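Local structure of transketolase (Campylobacter jejuni, 3L84) at residues Asp59-Ser64 against Tyr147-Asp152; Ile176-Ser181 against Cys234-Lys239; Gly119-Val124 against Tyr161-Leu166. The protein belongs to the transketolase family, dimeric enzymes whose subunits join two domains of the thiamine diphosphate-binding type to a C-terminal domain. All blocks are in the same frame, centred on the assembly; numbering follows the deposited sequence.

Contact 1 of 3, residues Asp59-Ser64 against Tyr147-Asp152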
# COMPACT_ATOMS: atom_id res chain seq x y z
N ASP A 59 14.16 3.06 27.56
CA ASP A 59 14.56 2.85 26.18
C ASP A 59 13.50 2.00 25.47
O ASP A 59 12.93 1.09 26.08
CB ASP A 59 15.88 2.13 26.08
CG ASP A 59 17.06 2.94 26.53
OD1 ASP A 59 17.01 4.20 26.63
OD2 ASP A 59 18.12 2.33 26.84
N ARG A 60 13.25 2.28 24.21
CA ARG A 60 12.28 1.54 23.40
C ARG A 60 13.08 0.61 22.46
O ARG A 60 13.85 1.09 21.64
CB ARG A 60 11.35 2.46 22.57
CG ARG A 60 10.62 3.62 23.29
CD ARG A 60 9.72 3.10 24.34
NE ARG A 60 8.65 4.03 24.77
CZ ARG A 60 8.77 5.01 25.67
NH1 ARG A 60 9.95 5.30 26.21
NH2 ARG A 60 7.71 5.71 26.09
N LEU A 61 12.85 -0.70 22.55
CA LEU A 61 13.47 -1.70 21.72
C LEU A 61 12.45 -2.19 20.72
O LEU A 61 11.35 -2.57 21.11
CB LEU A 61 13.94 -2.86 22.58
CG LEU A 61 14.54 -4.08 21.91
CD1 LEU A 61 15.77 -3.68 21.14
CD2 LEU A 61 14.81 -5.18 22.97
N VAL A 62 12.79 -2.16 19.44
CA VAL A 62 11.92 -2.63 18.36
C VAL A 62 12.64 -3.69 17.50
O VAL A 62 13.68 -3.40 16.90
CB VAL A 62 11.49 -1.50 17.43
CG1 VAL A 62 10.59 -2.03 16.27
CG2 VAL A 62 10.76 -0.37 18.20
N PHE A 63 12.07 -4.87 17.40
CA PHE A 63 12.51 -5.91 16.44
C PHE A 63 11.73 -5.70 15.15
O PHE A 63 10.60 -6.16 15.06
CB PHE A 63 12.22 -7.32 16.97
CG PHE A 63 13.23 -7.87 17.93
CD1 PHE A 63 13.62 -7.19 19.05
CD2 PHE A 63 13.71 -9.17 17.76
CE1 PHE A 63 14.57 -7.75 19.96
CE2 PHE A 63 14.62 -9.73 18.65
CZ PHE A 63 15.04 -9.00 19.74
N SER A 64 12.27 -5.04 14.14
CA SER A 64 11.53 -4.84 12.91
C SER A 64 11.28 -6.15 12.18
O SER A 64 10.22 -6.34 11.59
CB SER A 64 12.24 -3.82 12.02
OG SER A 64 11.40 -3.49 10.92
N TYR A 147 16.18 1.77 20.10
CA TYR A 147 17.00 0.76 19.43
C TYR A 147 16.12 -0.07 18.52
O TYR A 147 15.09 -0.59 18.94
CB TYR A 147 17.66 -0.18 20.45
CG TYR A 147 18.65 0.46 21.36
CD1 TYR A 147 19.95 0.72 20.94
CD2 TYR A 147 18.32 0.80 22.67
CE1 TYR A 147 20.89 1.28 21.81
CE2 TYR A 147 19.23 1.39 23.53
CZ TYR A 147 20.52 1.65 23.09
OH TYR A 147 21.50 2.23 23.91
N CYS A 148 16.51 -0.20 17.26
CA CYS A 148 15.77 -1.03 16.34
C CYS A 148 16.68 -2.04 15.70
O CYS A 148 17.74 -1.64 15.18
CB CYS A 148 15.17 -0.15 15.24
SG CYS A 148 14.23 -1.00 13.99
N LEU A 149 16.30 -3.31 15.74
CA LEU A 149 17.04 -4.34 14.99
C LEU A 149 16.31 -4.61 13.70
O LEU A 149 15.11 -4.83 13.70
CB LEU A 149 17.14 -5.65 15.78
CG LEU A 149 18.16 -5.77 16.91
CD1 LEU A 149 18.06 -4.61 17.92
CD2 LEU A 149 17.97 -7.14 17.59
N CYS A 150 17.03 -4.57 12.59
CA CYS A 150 16.42 -4.79 11.27
C CYS A 150 17.31 -5.67 10.42
O CYS A 150 18.44 -5.94 10.77
CB CYS A 150 16.11 -3.44 10.60
SG CYS A 150 17.58 -2.61 9.93
N GLY A 151 16.75 -6.11 9.30
CA GLY A 151 17.44 -6.94 8.35
C GLY A 151 17.30 -6.46 6.94
O GLY A 151 16.73 -5.39 6.66
N ASP A 152 17.83 -7.26 6.01
CA ASP A 152 17.73 -6.92 4.58
C ASP A 152 16.34 -6.64 4.07
O ASP A 152 16.12 -5.70 3.30
CB ASP A 152 18.36 -8.03 3.73
CG ASP A 152 19.82 -8.07 3.90
OD1 ASP A 152 20.45 -7.06 3.49
OD2 ASP A 152 20.37 -9.03 4.47
O HOH W 1 20.68 2.96 26.34
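Val62 and Leu149 lie at the centre of this pairing of strand 60-63 with segment 147-152. Val62 O accepts a hydrogen bond from Leu149 N at 2.9 Å, and Val62 N gives one to Tyr147 O at 2.8 Å. Others run from Tyr147 N to Arg60 O and from Ser64 N to Leu149 O. Packing is close on the face that carries Leu61, Phe63, Tyr147 and Leu149. Leu149 has two conformers; in one of them CD2 lies over a face of the Phe63 ring, a CH-pi contact, 4.1 Å from Phe63 CZ, and CD1 reaches Leu61 CD1 at 4.1 Å. Leu61 CG lies anti to the backbone N (chi1 176°), and its CD1 comes to 4.0 Å from Tyr147 CB. On the other face, Cys148 SG touches Ser64 CB at 4.0 Å. The two strands run parallel, and 60-63 is an outermost strand, within this chain, of the parallel sheet in this α/β domain. The start of the pair is looser and holds a water. Asp59 OD2 approaches the Tyr147 ring edge in its plane, 3.6 Å from Tyr147 CE2. The water bridges Asp59 OD2 and Tyr147 OH. Lys47 N hydrogen-bonds to OD2 and Lys145 N to OD1 of Asp59.

Contact 2 of 3, residues Ile176-Ser181 against Cys234-Lys239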
# COMPACT_ATOMS: atom_id res chain seq x y z
N ILE A 176 18.99 4.58 17.20
CA ILE A 176 20.08 3.67 16.88
C ILE A 176 19.49 2.46 16.16
O ILE A 176 18.74 1.70 16.73
CB ILE A 176 20.87 3.27 18.14
CG1 ILE A 176 21.47 4.50 18.82
CG2 ILE A 176 21.95 2.28 17.78
CD1 ILE A 176 22.11 4.24 20.19
N LEU A 177 19.82 2.34 14.89
CA LEU A 177 19.35 1.29 14.00
C LEU A 177 20.48 0.29 13.81
O LEU A 177 21.57 0.66 13.39
CB LEU A 177 18.93 1.91 12.67
CG LEU A 177 18.34 1.00 11.62
CD1 LEU A 177 17.10 0.30 12.11
CD2 LEU A 177 18.02 1.81 10.34
N ILE A 178 20.24 -0.95 14.13
CA ILE A 178 21.22 -2.02 14.02
C ILE A 178 20.76 -2.93 12.89
O ILE A 178 19.71 -3.59 13.00
CB ILE A 178 21.37 -2.79 15.33
CG1 ILE A 178 21.73 -1.84 16.44
CG2 ILE A 178 22.39 -3.93 15.16
CD1 ILE A 178 21.65 -2.44 17.85
N TYR A 179 21.53 -2.95 11.81
CA TYR A 179 21.24 -3.73 10.60
C TYR A 179 22.01 -5.04 10.60
O TYR A 179 23.25 -5.05 10.62
CB TYR A 179 21.53 -2.87 9.37
CG TYR A 179 21.66 -3.55 8.03
CD1 TYR A 179 20.83 -4.58 7.64
CD2 TYR A 179 22.64 -3.13 7.15
CE1 TYR A 179 20.96 -5.19 6.40
CE2 TYR A 179 22.79 -3.73 5.91
CZ TYR A 179 21.96 -4.75 5.54
OH TYR A 179 22.12 -5.33 4.29
N ASP A 180 21.27 -6.14 10.61
CA ASP A 180 21.83 -7.48 10.57
C ASP A 180 22.17 -7.80 9.13
O ASP A 180 21.32 -8.24 8.34
CB ASP A 180 20.79 -8.47 11.11
CG ASP A 180 21.30 -9.89 11.11
OD1 ASP A 180 22.53 -10.01 10.94
OD2 ASP A 180 20.49 -10.83 11.24
N SER A 181 23.42 -7.57 8.78
CA SER A 181 23.90 -7.79 7.43
C SER A 181 24.49 -9.20 7.33
O SER A 181 25.66 -9.41 7.63
CB SER A 181 24.93 -6.74 7.08
OG SER A 181 25.38 -6.92 5.76
N CYS A 234 21.87 7.05 14.12
CA CYS A 234 23.03 6.20 13.89
C CYS A 234 22.66 4.83 13.40
O CYS A 234 21.78 4.19 13.99
CB CYS A 234 23.82 6.09 15.17
SG CYS A 234 25.40 5.21 15.05
N LEU A 235 23.33 4.39 12.35
CA LEU A 235 23.21 3.07 11.79
C LEU A 235 24.45 2.29 12.14
O LEU A 235 25.55 2.75 11.87
CB LEU A 235 23.05 3.12 10.27
CG LEU A 235 23.09 1.76 9.56
CD1 LEU A 235 21.82 0.98 9.88
CD2 LEU A 235 23.23 1.88 8.05
N ILE A 236 24.27 1.12 12.73
CA ILE A 236 25.33 0.14 12.92
C ILE A 236 25.09 -0.99 11.92
O ILE A 236 24.09 -1.70 11.99
CB ILE A 236 25.36 -0.41 14.36
CG1 ILE A 236 25.63 0.74 15.33
CG2 ILE A 236 26.42 -1.50 14.49
CD1 ILE A 236 25.48 0.35 16.83
N ILE A 237 26.00 -1.13 10.97
CA ILE A 237 25.95 -2.23 10.01
C ILE A 237 26.73 -3.38 10.64
O ILE A 237 27.96 -3.32 10.74
CB ILE A 237 26.58 -1.84 8.66
CG1 ILE A 237 25.89 -0.61 8.07
CG2 ILE A 237 26.53 -3.01 7.68
CD1 ILE A 237 26.50 -0.13 6.74
N ALA A 238 25.99 -4.39 11.10
CA ALA A 238 26.63 -5.49 11.84
C ALA A 238 26.71 -6.71 10.94
O ALA A 238 25.68 -7.27 10.57
CB ALA A 238 25.86 -5.77 13.10
N LYS A 239 27.91 -7.07 10.52
CA LYS A 239 28.07 -8.25 9.68
C LYS A 239 27.93 -9.50 10.54
O LYS A 239 28.66 -9.67 11.51
CB LYS A 239 29.42 -8.22 9.00
CG LYS A 239 29.57 -9.29 7.94
CD LYS A 239 30.75 -9.01 7.01
CE LYS A 239 30.92 -10.14 6.02
NZ LYS A 239 31.13 -11.45 6.73
O HOH W 2 27.69 -11.82 6.41
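Two inner strands of the five-stranded parallel sheet, 176-181 and 234-239, join here through six residue pairs, Ile176 with Cys234 to Ser181 with Lys239. Five backbone hydrogen bonds join them. Leu177 and Tyr179 each use both N and O, meeting Cys234 O, Ile236 N, Ile236 O and Ala238 N. The last bond runs from Ser181 N to Ala238 O at 2.9 Å. Leu235 CD1 packs on the face that carries Leu177 and Tyr179. It meets Leu177 CG at 3.9 Å and Tyr179 CB at 3.9 Å, and rests 3.5 Å from Leu177 O. Its CG stands opposite the backbone N (chi1 173°), which brings the branch back over the neighbouring strand. Tyr179 and Ile237 run side by side, with Tyr179 CD2 3.9 Å from Ile237 CG2. The phenol ends in a hydrogen bond to Asp152. On the other face Ile176 CG2 touches Ile236 CD1 at 4.1 Å. Asp180 OD1 hydrogen-bonds to Thr240 OG1. At the exposed end a water links Ser181 O and Lys239 NZ by weak bonds. Helices 198-204 and 217-228 pack on the two faces. Apolar side chains on both faces, under helices, are the mark of a parallel sheet in a three-layer α/β domain.

Contact 3 of 3, residues Gly119-Val124 against Tyr161-Leu166; sequences GVANAV and YEACSL
This is an apolar helix-helix contact in the thiamine diphosphate-binding type domain. It joins helices 118-137 and 158-169, one before and one after strand 146-151 in the chain, with the short helix 152-156 between the strand and the second. The two segments run nearly parallel, at 19°, with axes 8.6 Å apart. Small residues make the close approach possible. The CB of Ala163 points at the other helix and rests 3.5 Å from Ala121 CA and 3.6 Å from Ala121 CB. One turn further on, Val124 also meets Ala163, with both its methyls. Its CG2 is 3.9 Å from Ala163 CB. A chi1 of 167° turns its CG1 away from the backbone N, to 3.5 Å from Ala163 O. At the start of the segment, Val120 CG1 touches Cys164 SG at 3.9 Å. No hydrogen bond crosses between the segments, and every residue that touches is buried. Helix 391-404 packs against Ala121 and Leu166. Ser165 OG and Glu162 OE2 hydrogen-bond to Glu196 OE2 and Gly158 N of the second subunit. Through Val120 on Cys150 and Ala123 on Cys148, helix 118-137 rests on the sheet, while helix 158-169 faces the second subunit.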
# COMPACT_ATOMS: atom_id res chain seq x y z
N GLY A 119 8.68 -1.90 11.24
CA GLY A 119 9.33 -1.68 12.51
C GLY A 119 10.37 -0.56 12.45
O GLY A 119 10.56 0.17 13.41
N VAL A 120 11.08 -0.43 11.33
CA VAL A 120 12.02 0.65 11.15
C VAL A 120 11.29 2.00 11.22
O VAL A 120 11.74 2.91 11.93
CB VAL A 120 12.80 0.53 9.82
CG1 VAL A 120 13.70 1.77 9.58
CG2 VAL A 120 13.66 -0.77 9.82
N ALA A 121 10.16 2.11 10.50
CA ALA A 121 9.38 3.34 10.54
C ALA A 121 8.79 3.55 11.93
O ALA A 121 8.69 4.68 12.40
CB ALA A 121 8.28 3.31 9.45
N ASN A 122 8.34 2.48 12.60
CA ASN A 122 7.83 2.61 13.97
C ASN A 122 8.93 3.16 14.89
O ASN A 122 8.66 4.03 15.73
CB ASN A 122 7.42 1.28 14.55
CG ASN A 122 6.28 0.59 13.80
OD1 ASN A 122 5.34 1.25 13.27
ND2 ASN A 122 6.35 -0.71 13.78
N ALA A 123 10.15 2.67 14.72
CA ALA A 123 11.22 3.12 15.58
C ALA A 123 11.54 4.60 15.35
O ALA A 123 11.77 5.35 16.30
CB ALA A 123 12.45 2.27 15.37
N VAL A 124 11.54 5.03 14.09
CA VAL A 124 11.65 6.46 13.79
C VAL A 124 10.53 7.21 14.48
O VAL A 124 10.74 8.29 15.05
CB VAL A 124 11.67 6.70 12.28
CG1 VAL A 124 11.46 8.21 11.95
CG2 VAL A 124 12.96 6.17 11.66
N TYR A 161 13.14 3.71 3.68
CA TYR A 161 13.78 4.88 3.12
C TYR A 161 12.99 6.15 3.51
O TYR A 161 13.56 7.18 3.86
CB TYR A 161 13.85 4.81 1.60
CG TYR A 161 14.61 3.68 0.99
CD1 TYR A 161 15.90 3.87 0.53
CD2 TYR A 161 14.01 2.45 0.74
CE1 TYR A 161 16.59 2.84 -0.13
CE2 TYR A 161 14.68 1.42 0.11
CZ TYR A 161 15.96 1.63 -0.36
OH TYR A 161 16.59 0.59 -1.03
N GLU A 162 11.66 6.03 3.47
CA GLU A 162 10.82 7.18 3.82
C GLU A 162 11.04 7.57 5.24
O GLU A 162 11.21 8.76 5.55
CB GLU A 162 9.34 6.78 3.68
CG GLU A 162 8.77 6.56 2.25
CD GLU A 162 7.30 6.18 2.24
OE1 GLU A 162 6.62 6.24 3.28
OE2 GLU A 162 6.79 5.78 1.17
N ALA A 163 10.99 6.61 6.15
CA ALA A 163 11.12 6.95 7.57
C ALA A 163 12.51 7.47 7.92
O ALA A 163 12.66 8.41 8.70
CB ALA A 163 10.79 5.73 8.43
N CYS A 164 13.52 6.85 7.34
CA CYS A 164 14.88 7.27 7.63
C CYS A 164 15.17 8.66 7.03
O CYS A 164 15.96 9.42 7.58
CB CYS A 164 15.86 6.24 7.13
SG CYS A 164 15.82 4.71 8.14
N SER A 165 14.49 9.02 5.95
CA SER A 165 14.56 10.36 5.42
C SER A 165 14.14 11.35 6.50
O SER A 165 14.85 12.31 6.79
CB SER A 165 13.66 10.50 4.19
OG SER A 165 13.95 11.72 3.49
N LEU A 166 12.99 11.11 7.13
CA LEU A 166 12.53 11.96 8.20
C LEU A 166 13.46 11.93 9.44
O LEU A 166 13.63 12.96 10.12
CB LEU A 166 11.10 11.55 8.63
CG LEU A 166 9.97 12.05 7.73
CD1 LEU A 166 8.70 11.32 8.02
CD2 LEU A 166 9.77 13.54 7.95

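How the contacts relate
Contacts 1 and 2 belong to one sheet, where strands 146-151 and 175-181 are neighbours. Cys148 O and Ile178 N carry the backbone ladder from one to the other, and Cys150 SG packs on Leu177 CD1. Contact 3 lies in the helical layer on the face of Cys148, with Gly119 O against Val62 CG1 and Cys164 SG near Leu177. All three are mainly buried, but contact 2 has an exposed end at Lys239. Chemistry follows place. The two strand pairs rest on backbone hydrogen bonds with apolar side chains on their faces. The helix pair has only van der Waals packing, and its neighbours include the second subunit, which does not touch contact 2.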